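Local coordinates for protein haloperoxidase (Corallina officinalis, PDB 1QHB) that catalyses the bromination of organic substrates with hydrogen peroxide, using a bound vanadate, at residues Gly549-Tyr552 against Phe553-Phe557; Tyr481-Gly484 against His485-Val488; Arg395-Phe399 against Asn400-Arg404; Ala147-Leu150 against Thr151-Glu154. One frame throughout, in Å; residues are numbered along the deposited sequence.

From the N terminus the order is contact 4, contact 3, contact 2, contact 1. Each is local and spans eight to ten residues. They follow in series; none nests in another and none crosses. Contact 4 is a turn leading into helix 153-167. Contact 3 is the C-terminal end of helix 376-402. Contact 2 is the start of helix 484-499, and contact 1 is the loop and first turn of helix 553-574. Contacts 1, 2 and 3 meet at one phosphate in the vanadate site. Contact 4 lies outside that site, but Pro148 touches Ser554 and Arg404, so it borders contacts 1 and 3.

Contact 1 (Gly549-Tyr552 against Phe553-Phe557); sequences GVHY and FSDQF. With PO4 (phosphate ion), chain G.
The vanadate site contributes His551 here, and Asp555 in the first turn of helix 553-574 holds that histidine by its ND1. In this crystal a phosphate occupies the site. His551 ND1 donates to Asp555 OD2 at 2.6 Å and 165°. The oxygen lies in the plane of the imidazole, while the carboxylate stands at about a right angle to the ring. Tyr552 N reaches Asp555 OD2 at 3.1 Å from the opposite face of the carboxylate. Ser480 OG also bonds to OD2, and OD1 forms a salt bridge with Arg404. The carboxylate is therefore fixed on both oxygens, and it sets the rotation of the ring. The far nitrogen, NE2, points to the phosphate. His551 NE2 bonds to phosphate O4 at 3.1 Å and more weakly to phosphate O1 at 3.0 Å. His551 belongs to the vanadate site of this enzyme, and these bonds are consistent with its binding vanadate.

One face of the imidazole carries Gln556. Gln556 OE1 sits 3.2 Å from His551 CG, toward the rim, with amide and ring planes 23° apart. A bend in the glutamine chain at chi2 (-36°) brings the amide back over the ring. Its NE2 bonds to Ala542 O and Ser483 OG, which holds the amide in this pose.

Tyr552 is the N-cap residue, and its N bonds to the side chain three residues on. Asp555 N returns a weak bond to Tyr552 O at 3.2 Å. The whole contact is buried. His551 and Gln556 lie against helix 530-548, and Tyr552 packs on helix 153-167.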
loop_
_atom_site.group_PDB
_atom_site.type_symbol
_atom_site.label_atom_id
_atom_site.label_comp_id
_atom_site.label_asym_id
_atom_site.label_seq_id
_atom_site.Cartn_x
_atom_site.Cartn_y
_atom_site.Cartn_z
ATOM N N GLY A 549 41.549 35.431 -15.727
ATOM C CA GLY A 549 41.819 34.641 -16.967
ATOM C C GLY A 549 41.244 33.229 -16.892
ATOM O O GLY A 549 41.550 32.410 -17.768
ATOM N N VAL A 550 40.436 32.902 -15.873
ATOM C CA VAL A 550 40.009 31.535 -15.679
ATOM C C VAL A 550 38.580 31.198 -16.037
ATOM O O VAL A 550 38.181 30.014 -15.888
ATOM C CB VAL A 550 40.317 31.019 -14.238
ATOM C CG1 VAL A 550 41.807 31.186 -13.955
ATOM C CG2 VAL A 550 39.495 31.757 -13.185
ATOM N N HIS A 551 37.802 32.140 -16.528
ATOM C CA HIS A 551 36.447 31.894 -16.984
ATOM C C HIS A 551 36.095 32.820 -18.152
ATOM O O HIS A 551 36.702 33.898 -18.288
ATOM C CB HIS A 551 35.417 32.199 -15.861
ATOM C CG HIS A 551 35.207 30.948 -15.044
ATOM N ND1 HIS A 551 34.767 29.772 -15.595
ATOM C CD2 HIS A 551 35.505 30.683 -13.767
ATOM C CE1 HIS A 551 34.735 28.856 -14.640
ATOM N NE2 HIS A 551 35.193 29.366 -13.528
ATOM N N TYR A 552 35.052 32.474 -18.879
ATOM C CA TYR A 552 34.520 33.372 -19.900
ATOM C C TYR A 552 33.263 34.042 -19.404
ATOM O O TYR A 552 32.625 33.494 -18.467
ATOM C CB TYR A 552 34.067 32.557 -21.118
ATOM C CG TYR A 552 35.045 31.522 -21.619
ATOM C CD1 TYR A 552 35.103 30.243 -21.075
ATOM C CD2 TYR A 552 35.885 31.852 -22.672
ATOM C CE1 TYR A 552 35.977 29.284 -21.545
ATOM C CE2 TYR A 552 36.763 30.871 -23.178
ATOM C CZ TYR A 552 36.795 29.621 -22.600
ATOM O OH TYR A 552 37.658 28.699 -23.147
ATOM N N PHE A 553 32.786 35.100 -20.037
ATOM C CA PHE A 553 31.494 35.699 -19.619
ATOM C C PHE A 553 30.349 34.707 -19.459
ATOM O O PHE A 553 29.605 34.738 -18.464
ATOM C CB PHE A 553 31.118 36.765 -20.664
ATOM C CG PHE A 553 29.894 37.537 -20.179
ATOM C CD1 PHE A 553 30.021 38.570 -19.281
ATOM C CD2 PHE A 553 28.613 37.195 -20.627
ATOM C CE1 PHE A 553 28.915 39.280 -18.833
ATOM C CE2 PHE A 553 27.552 37.894 -20.176
ATOM C CZ PHE A 553 27.662 38.936 -19.283
ATOM N N SER A 554 30.076 33.835 -20.416
ATOM C CA SER A 554 28.952 32.912 -20.463
ATOM C C SER A 554 28.983 31.895 -19.333
ATOM O O SER A 554 27.925 31.517 -18.790
ATOM C CB SER A 554 28.883 32.166 -21.813
ATOM O OG SER A 554 30.174 31.548 -22.043
ATOM N N ASP A 555 30.140 31.489 -18.844
ATOM C CA ASP A 555 30.284 30.625 -17.721
ATOM C C ASP A 555 29.662 31.284 -16.474
ATOM O O ASP A 555 29.027 30.629 -15.628
ATOM C CB ASP A 555 31.776 30.446 -17.324
ATOM C CG ASP A 555 32.636 29.701 -18.325
ATOM O OD1 ASP A 555 32.134 29.003 -19.264
ATOM O OD2 ASP A 555 33.887 29.765 -18.071
ATOM N N GLN A 556 29.979 32.565 -16.297
ATOM C CA GLN A 556 29.527 33.322 -15.130
ATOM C C GLN A 556 28.026 33.583 -15.141
ATOM O O GLN A 556 27.280 33.263 -14.194
ATOM C CB GLN A 556 30.320 34.649 -15.015
ATOM C CG GLN A 556 31.823 34.459 -14.967
ATOM C CD GLN A 556 32.313 33.246 -14.230
ATOM O OE1 GLN A 556 32.219 32.113 -14.672
ATOM N NE2 GLN A 556 32.870 33.338 -13.046
ATOM N N PHE A 557 27.577 34.200 -16.222
ATOM C CA PHE A 557 26.136 34.531 -16.294
ATOM C C PHE A 557 25.273 33.279 -16.164
ATOM O O PHE A 557 24.342 33.213 -15.378
ATOM C CB PHE A 557 25.803 35.349 -17.521
ATOM C CG PHE A 557 24.330 35.701 -17.617
ATOM C CD1 PHE A 557 23.806 36.681 -16.822
ATOM C CD2 PHE A 557 23.514 35.054 -18.522
ATOM C CE1 PHE A 557 22.469 37.016 -16.915
ATOM C CE2 PHE A 557 22.172 35.384 -18.609
ATOM C CZ PHE A 557 21.630 36.380 -17.793
HETATM P P PO4 G . 35.834 28.306 -10.442
HETATM O O1 PO4 G . 37.001 28.452 -11.353
HETATM O O2 PO4 G . 35.200 29.621 -10.139
HETATM O O3 PO4 G . 36.273 27.654 -9.197
HETATM O O4 PO4 G . 34.835 27.442 -11.175
#

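Contact 2 (Tyr481-Gly484 against His485-Val488); sequences YGSG and HAVV. With PO4 (phosphate ion), chain G.
Ser483 caps the helix that begins after it: its OG accepts from Ala486 N at 3.1 Å, nearly straight at 174°. The OG lies anti to the serine's own backbone N (chi1 160°), a turn that lets it face Ala486 N and the phosphate together. Two backbone bonds start the helix. Val487 N reaches Ser483 O at 2.8 Å, and Val488 N reaches Gly484 O at 3.2 Å.

The Ser-Gly-His run is part of the signature of the PAP2 and vanadium haloperoxidase superfamily, and it sets an anion at the N-terminal end of helix 484-499. The helix dipole probably adds to the attraction. His485 is probably an active-site residue, as in related enzymes.

Bonds to the phosphate form a third group. Gly484 N donates to phosphate O4 at 2.9 Å. Phosphate O2 is gripped by three donors: Ser483 OG at 3.1 Å, His485 N at 3.3 Å and His485 ND1 at 2.9 Å. The phosphate meets the imidazole at its edge, in the ring plane. On the far side of that ring, NE2 bonds to Asp333, which fixes its rotation.

Apolar packing is slight within this turn. Ala486 CB rests beside the Ser483 side chain, while Val487 and Val488 pack onto helix 376-402.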
loop_
_atom_site.group_PDB
_atom_site.type_symbol
_atom_site.label_atom_id
_atom_site.label_comp_id
_atom_site.label_asym_id
_atom_site.label_seq_id
_atom_site.Cartn_x
_atom_site.Cartn_y
_atom_site.Cartn_z
ATOM N N TYR A 481 32.736 25.313 -17.492
ATOM C CA TYR A 481 31.320 25.722 -17.514
ATOM C C TYR A 481 30.418 24.799 -16.736
ATOM O O TYR A 481 30.315 23.644 -17.117
ATOM C CB TYR A 481 30.981 25.673 -19.011
ATOM C CG TYR A 481 29.594 26.108 -19.403
ATOM C CD1 TYR A 481 29.336 27.458 -19.575
ATOM C CD2 TYR A 481 28.563 25.201 -19.637
ATOM C CE1 TYR A 481 28.094 27.901 -19.944
ATOM C CE2 TYR A 481 27.279 25.635 -19.993
ATOM C CZ TYR A 481 27.076 26.969 -20.141
ATOM O OH TYR A 481 25.852 27.467 -20.503
ATOM N N GLY A 482 29.807 25.245 -15.662
ATOM C CA GLY A 482 29.864 26.584 -15.180
ATOM C C GLY A 482 30.943 26.852 -14.156
ATOM O O GLY A 482 31.983 26.206 -14.166
ATOM N N SER A 483 30.689 27.789 -13.249
ATOM C CA SER A 483 31.722 28.245 -12.324
ATOM C C SER A 483 31.303 28.046 -10.896
ATOM O O SER A 483 30.174 28.398 -10.512
ATOM C CB SER A 483 31.949 29.770 -12.641
ATOM O OG SER A 483 32.571 30.446 -11.533
ATOM N N GLY A 484 32.219 27.600 -10.031
ATOM C CA GLY A 484 31.931 27.434 -8.622
ATOM C C GLY A 484 31.706 28.769 -7.959
ATOM O O GLY A 484 30.778 28.929 -7.154
ATOM N N HIS A 485 32.521 29.775 -8.268
ATOM C CA HIS A 485 32.331 31.113 -7.655
ATOM C C HIS A 485 30.988 31.721 -8.039
ATOM O O HIS A 485 30.214 32.230 -7.234
ATOM C CB HIS A 485 33.453 32.039 -8.243
ATOM C CG HIS A 485 34.701 31.904 -7.423
ATOM N ND1 HIS A 485 35.681 30.960 -7.576
ATOM C CD2 HIS A 485 35.111 32.672 -6.383
ATOM C CE1 HIS A 485 36.614 31.128 -6.655
ATOM N NE2 HIS A 485 36.313 32.185 -5.934
ATOM N N ALA A 486 30.688 31.688 -9.339
ATOM C CA ALA A 486 29.429 32.256 -9.822
ATOM C C ALA A 486 28.206 31.461 -9.389
ATOM O O ALA A 486 27.194 32.104 -9.052
ATOM C CB ALA A 486 29.481 32.452 -11.314
ATOM N N VAL A 487 28.323 30.109 -9.254
ATOM C CA VAL A 487 27.094 29.422 -8.829
ATOM C C VAL A 487 26.766 29.767 -7.393
ATOM O O VAL A 487 25.635 29.869 -6.929
ATOM C CB VAL A 487 27.139 27.905 -9.084
ATOM C CG1 VAL A 487 27.941 27.157 -7.999
ATOM C CG2 VAL A 487 25.705 27.366 -9.017
ATOM N N VAL A 488 27.802 29.894 -6.561
ATOM C CA VAL A 488 27.656 30.212 -5.157
ATOM C C VAL A 488 27.192 31.654 -4.994
ATOM O O VAL A 488 26.358 31.932 -4.139
ATOM C CB VAL A 488 28.955 29.953 -4.381
ATOM C CG1 VAL A 488 28.926 30.544 -2.977
ATOM C CG2 VAL A 488 29.208 28.440 -4.310
HETATM P P PO4 G . 35.834 28.306 -10.442
HETATM O O1 PO4 G . 37.001 28.452 -11.353
HETATM O O2 PO4 G . 35.200 29.621 -10.139
HETATM O O3 PO4 G . 36.273 27.654 -9.197
HETATM O O4 PO4 G . 34.835 27.442 -11.175
#

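Contact 3 (Arg395-Phe399 against Asn400-Arg404); sequences RYQKF and NIHRR. With PO4 (phosphate ion), chain G.
Tyr396 O takes two backbone donors, Asn400 N at 3.0 Å and, weakly, Ile401 N at 3.1 Å. Asn400 N comes from above the carbonyl plane. From there the bonds run to the fifth residue. His402 N reaches Gln397 O at 3.1 Å, and Arg403 N reaches Lys398 O at 3.0 Å. A water also donates to Lys398 O and accepts from Arg404 N.

Side chains brace the same turn. The Gln397 chain bends at chi2 (-58°) and lies alongside His402. Gln397 OE1 takes the N-H of His402 NE2 at 2.9 Å, in the amide's carbonyl plane and at the edge of the imidazole. Ile401 CG1 stands over one face of the Tyr396 ring, 4.3 Å from its centroid, in a CH-pi contact.

This is a pi-type turn at the C-terminal end of helix 376-402, and Arg403, with positive phi, leaves the helix. Its side chain folds back at chi3 (-60°), and Arg403 NH1 bonds to Phe399 O at 2.8 Å. NH2 forms a salt bridge with Glu40 and a bond to Gln595 of a second subunit.

The Lys398 side chain reaches into the vanadate site. Lys398 NZ bonds to phosphate O4 at 3.0 Å. Gly482 O, Pro479 O and His478 ND1 also lie in hydrogen-bonding range of this nitrogen, so its hydrogens are probably shared among four acceptors.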
loop_
_atom_site.group_PDB
_atom_site.type_symbol
_atom_site.label_atom_id
_atom_site.label_comp_id
_atom_site.label_asym_id
_atom_site.label_seq_id
_atom_site.Cartn_x
_atom_site.Cartn_y
_atom_site.Cartn_z
ATOM N N ARG A 395 29.033 21.109 -10.448
ATOM C CA ARG A 395 30.000 20.043 -10.751
ATOM C C ARG A 395 29.442 19.045 -11.754
ATOM O O ARG A 395 30.092 18.512 -12.621
ATOM C CB ARG A 395 30.447 19.338 -9.437
ATOM C CG ARG A 395 31.359 20.247 -8.606
ATOM C CD ARG A 395 32.806 20.155 -9.062
ATOM N NE ARG A 395 33.558 21.391 -8.731
ATOM C CZ ARG A 395 34.773 21.325 -8.175
ATOM N NH1 ARG A 395 35.313 20.138 -7.881
ATOM N NH2 ARG A 395 35.449 22.417 -7.885
ATOM N N TYR A 396 28.149 18.753 -11.739
ATOM C CA TYR A 396 27.480 17.905 -12.681
ATOM C C TYR A 396 27.597 18.549 -14.060
ATOM O O TYR A 396 27.914 17.885 -15.038
ATOM C CB TYR A 396 26.029 17.662 -12.269
ATOM C CG TYR A 396 25.307 16.750 -13.232
ATOM C CD1 TYR A 396 25.671 15.402 -13.362
ATOM C CD2 TYR A 396 24.264 17.253 -13.994
ATOM C CE1 TYR A 396 24.991 14.575 -14.262
ATOM C CE2 TYR A 396 23.597 16.424 -14.881
ATOM C CZ TYR A 396 23.954 15.098 -15.014
ATOM O OH TYR A 396 23.222 14.326 -15.889
ATOM N N GLN A 397 27.370 19.836 -14.173
ATOM C CA GLN A 397 27.465 20.526 -15.449
ATOM C C GLN A 397 28.932 20.517 -15.871
ATOM O O GLN A 397 29.282 20.175 -16.976
ATOM C CB GLN A 397 26.973 21.981 -15.328
ATOM C CG GLN A 397 25.459 22.143 -15.029
ATOM C CD GLN A 397 24.610 21.461 -16.108
ATOM O OE1 GLN A 397 24.742 21.673 -17.311
ATOM N NE2 GLN A 397 23.704 20.576 -15.711
ATOM N N LYS A 398 29.874 20.915 -15.008
ATOM C CA LYS A 398 31.267 21.005 -15.378
ATOM C C LYS A 398 31.796 19.693 -15.965
ATOM O O LYS A 398 32.370 19.679 -17.028
ATOM C CB LYS A 398 32.174 21.344 -14.185
ATOM C CG LYS A 398 32.241 22.768 -13.734
ATOM C CD LYS A 398 32.803 22.804 -12.310
ATOM C CE LYS A 398 32.944 24.265 -11.830
ATOM N NZ LYS A 398 34.059 24.930 -12.558
ATOM N N PHE A 399 31.705 18.629 -15.175
ATOM C CA PHE A 399 32.333 17.371 -15.546
ATOM C C PHE A 399 31.471 16.344 -16.280
ATOM O O PHE A 399 32.009 15.625 -17.135
ATOM C CB PHE A 399 32.758 16.728 -14.230
ATOM C CG PHE A 399 34.023 17.188 -13.615
ATOM C CD1 PHE A 399 35.261 16.784 -14.117
ATOM C CD2 PHE A 399 33.989 18.000 -12.467
ATOM C CE1 PHE A 399 36.431 17.247 -13.494
ATOM C CE2 PHE A 399 35.138 18.414 -11.832
ATOM C CZ PHE A 399 36.353 18.045 -12.379
ATOM N N ASN A 400 30.201 16.201 -15.862
ATOM C CA ASN A 400 29.410 15.135 -16.444
ATOM C C ASN A 400 28.787 15.562 -17.752
ATOM O O ASN A 400 28.592 14.648 -18.552
ATOM C CB ASN A 400 28.310 14.687 -15.462
ATOM C CG ASN A 400 28.912 14.152 -14.178
ATOM O OD1 ASN A 400 29.171 14.905 -13.223
ATOM N ND2 ASN A 400 29.110 12.823 -14.107
ATOM N N ILE A 401 28.497 16.859 -17.944
ATOM C CA ILE A 401 27.889 17.266 -19.170
ATOM C C ILE A 401 28.791 18.014 -20.145
ATOM O O ILE A 401 29.064 17.477 -21.218
ATOM C CB ILE A 401 26.673 18.187 -18.873
ATOM C CG1 ILE A 401 25.682 17.515 -17.925
ATOM C CG2 ILE A 401 25.967 18.648 -20.152
ATOM C CD1 ILE A 401 25.058 16.235 -18.459
ATOM N N HIS A 402 29.193 19.271 -19.912
ATOM C CA HIS A 402 29.877 20.040 -20.929
ATOM C C HIS A 402 31.374 19.925 -21.031
ATOM O O HIS A 402 31.828 20.099 -22.143
ATOM C CB HIS A 402 29.575 21.541 -20.725
ATOM C CG HIS A 402 28.107 21.802 -20.510
ATOM N ND1 HIS A 402 27.294 21.976 -21.598
ATOM C CD2 HIS A 402 27.330 21.895 -19.395
ATOM C CE1 HIS A 402 26.041 22.173 -21.172
ATOM N NE2 HIS A 402 26.053 22.138 -19.857
ATOM N N ARG A 403 32.142 19.732 -19.969
ATOM C CA ARG A 403 33.577 19.659 -20.036
ATOM C C ARG A 403 34.171 20.740 -20.962
ATOM O O ARG A 403 35.005 20.403 -21.786
ATOM C CB ARG A 403 33.995 18.239 -20.489
ATOM C CG ARG A 403 33.767 17.207 -19.347
ATOM C CD ARG A 403 33.976 15.792 -19.817
ATOM N NE ARG A 403 33.106 15.286 -20.918
ATOM C CZ ARG A 403 31.994 14.593 -20.743
ATOM N NH1 ARG A 403 31.503 14.314 -19.541
ATOM N NH2 ARG A 403 31.284 14.084 -21.745
ATOM N N ARG A 404 33.836 22.012 -20.758
ATOM C CA ARG A 404 34.366 23.125 -21.530
ATOM C C ARG A 404 35.808 23.469 -21.157
ATOM O O ARG A 404 36.182 23.471 -19.958
ATOM C CB ARG A 404 33.490 24.360 -21.424
ATOM C CG ARG A 404 33.958 25.516 -22.334
ATOM C CD ARG A 404 33.142 26.768 -22.066
ATOM N NE ARG A 404 33.335 27.768 -23.135
ATOM C CZ ARG A 404 32.710 28.938 -23.123
ATOM N NH1 ARG A 404 31.829 29.303 -22.170
ATOM N NH2 ARG A 404 32.928 29.800 -24.092
HETATM P P PO4 G . 35.834 28.306 -10.442
HETATM O O1 PO4 G . 37.001 28.452 -11.353
HETATM O O2 PO4 G . 35.200 29.621 -10.139
HETATM O O3 PO4 G . 36.273 27.654 -9.197
HETATM O O4 PO4 G . 34.835 27.442 -11.175
HETATM O O HOH W 1 32.217 22.464 -18.322
#

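Contact 4 (Ala147-Leu150 against Thr151-Glu154); sequences APVL and TSPE
Val149 O is held by two donors from Ser152. Ser152 OG donates to Val149 O at 2.7 Å, in the carbonyl plane and on a lone pair. Ser152 N donates to Val149 O at 3.0 Å from above that plane. The second bond closes a type I beta turn from Val149 to Ser152. The OG sits between the serine's own backbone N and carbonyl carbon (chi1 63°), which brings it back over the turn. Beside these bonds Val149 CG2 lies against Thr151 OG1 at 3.7 Å and Ser152 CB at 3.9 Å. These are van der Waals touches; Thr151 is exposed.

A second patch joins Pro148 to Glu154. Pro148 CG touches Glu154 OE1 at 3.5 Å and Glu154 CD at 3.6 Å, so the ring lies against the carboxylate end. The glutamate chain is extended (chi2 167°) and runs back across the proline. This is packing of a ring on a carboxylate. The charge itself is answered by Arg213, whose NE forms a salt bridge with OE2 and so positions the glutamate.

Further out, Ser152 is the N-cap of the helix. Its OG also accepts from Leu155 N, so one hydroxyl links the turn to the first helical turn. Leu150 N, within the turn, bonds to Glu39 OE2.

The contact is the entry into helix 153-167. Leu150 packs on helix 407-422, Pro148 and Glu154 touch Ser554 of helix 553-574, and Glu154 also meets Trp197 of helix 196-199.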
loop_
_atom_site.group_PDB
_atom_site.type_symbol
_atom_site.label_atom_id
_atom_site.label_comp_id
_atom_site.label_asym_id
_atom_site.label_seq_id
_atom_site.Cartn_x
_atom_site.Cartn_y
_atom_site.Cartn_z
ATOM N N ALA A 147 27.246 25.548 -24.021
ATOM C CA ALA A 147 28.231 26.630 -24.103
ATOM C C ALA A 147 28.544 27.061 -25.526
ATOM O O ALA A 147 28.324 26.336 -26.476
ATOM C CB ALA A 147 29.537 26.182 -23.447
ATOM N N PRO A 148 29.004 28.305 -25.704
ATOM C CA PRO A 148 29.427 28.836 -26.995
ATOM C C PRO A 148 30.460 27.909 -27.650
ATOM O O PRO A 148 31.264 27.350 -26.914
ATOM C CB PRO A 148 30.135 30.154 -26.636
ATOM C CG PRO A 148 29.537 30.551 -25.342
ATOM C CD PRO A 148 29.278 29.261 -24.577
ATOM N N VAL A 149 30.449 27.735 -28.962
ATOM C CA VAL A 149 31.420 26.889 -29.640
ATOM C C VAL A 149 32.613 27.731 -30.088
ATOM O O VAL A 149 32.531 28.970 -30.226
ATOM C CB VAL A 149 30.878 26.087 -30.838
ATOM C CG1 VAL A 149 29.834 25.070 -30.343
ATOM C CG2 VAL A 149 30.232 26.959 -31.892
ATOM N N LEU A 150 33.738 27.058 -30.333
ATOM C CA LEU A 150 35.001 27.679 -30.647
ATOM C C LEU A 150 34.975 28.561 -31.865
ATOM O O LEU A 150 35.718 29.553 -31.928
ATOM C CB LEU A 150 36.123 26.664 -30.853
ATOM C CG LEU A 150 36.839 26.017 -29.681
ATOM C CD1 LEU A 150 37.903 25.058 -30.216
ATOM C CD2 LEU A 150 37.474 27.053 -28.775
ATOM N N THR A 151 34.111 28.271 -32.818
ATOM C CA THR A 151 34.012 29.028 -34.057
ATOM C C THR A 151 32.905 30.031 -34.011
ATOM O O THR A 151 32.492 30.517 -35.091
ATOM C CB THR A 151 33.743 27.999 -35.193
ATOM O OG1 THR A 151 32.595 27.220 -34.760
ATOM C CG2 THR A 151 34.911 26.991 -35.333
ATOM N N SER A 152 32.353 30.354 -32.832
ATOM C CA SER A 152 31.213 31.292 -32.844
ATOM C C SER A 152 31.640 32.711 -32.587
ATOM O O SER A 152 32.618 33.027 -31.879
ATOM C CB SER A 152 30.192 30.894 -31.765
ATOM O OG SER A 152 30.765 30.987 -30.461
ATOM N N PRO A 153 30.807 33.646 -33.035
ATOM C CA PRO A 153 31.011 35.079 -32.770
ATOM C C PRO A 153 31.091 35.291 -31.268
ATOM O O PRO A 153 31.933 36.036 -30.739
ATOM C CB PRO A 153 29.756 35.732 -33.339
ATOM C CG PRO A 153 29.329 34.788 -34.424
ATOM C CD PRO A 153 29.600 33.400 -33.862
ATOM N N GLU A 154 30.206 34.627 -30.503
ATOM C CA GLU A 154 30.234 34.746 -29.061
ATOM C C GLU A 154 31.597 34.500 -28.392
ATOM O O GLU A 154 32.100 35.228 -27.507
ATOM C CB GLU A 154 29.235 33.818 -28.399
ATOM C CG GLU A 154 29.029 34.196 -26.924
ATOM C CD GLU A 154 27.831 33.525 -26.274
ATOM O OE1 GLU A 154 27.208 32.660 -26.932
ATOM O OE2 GLU A 154 27.562 33.914 -25.141
#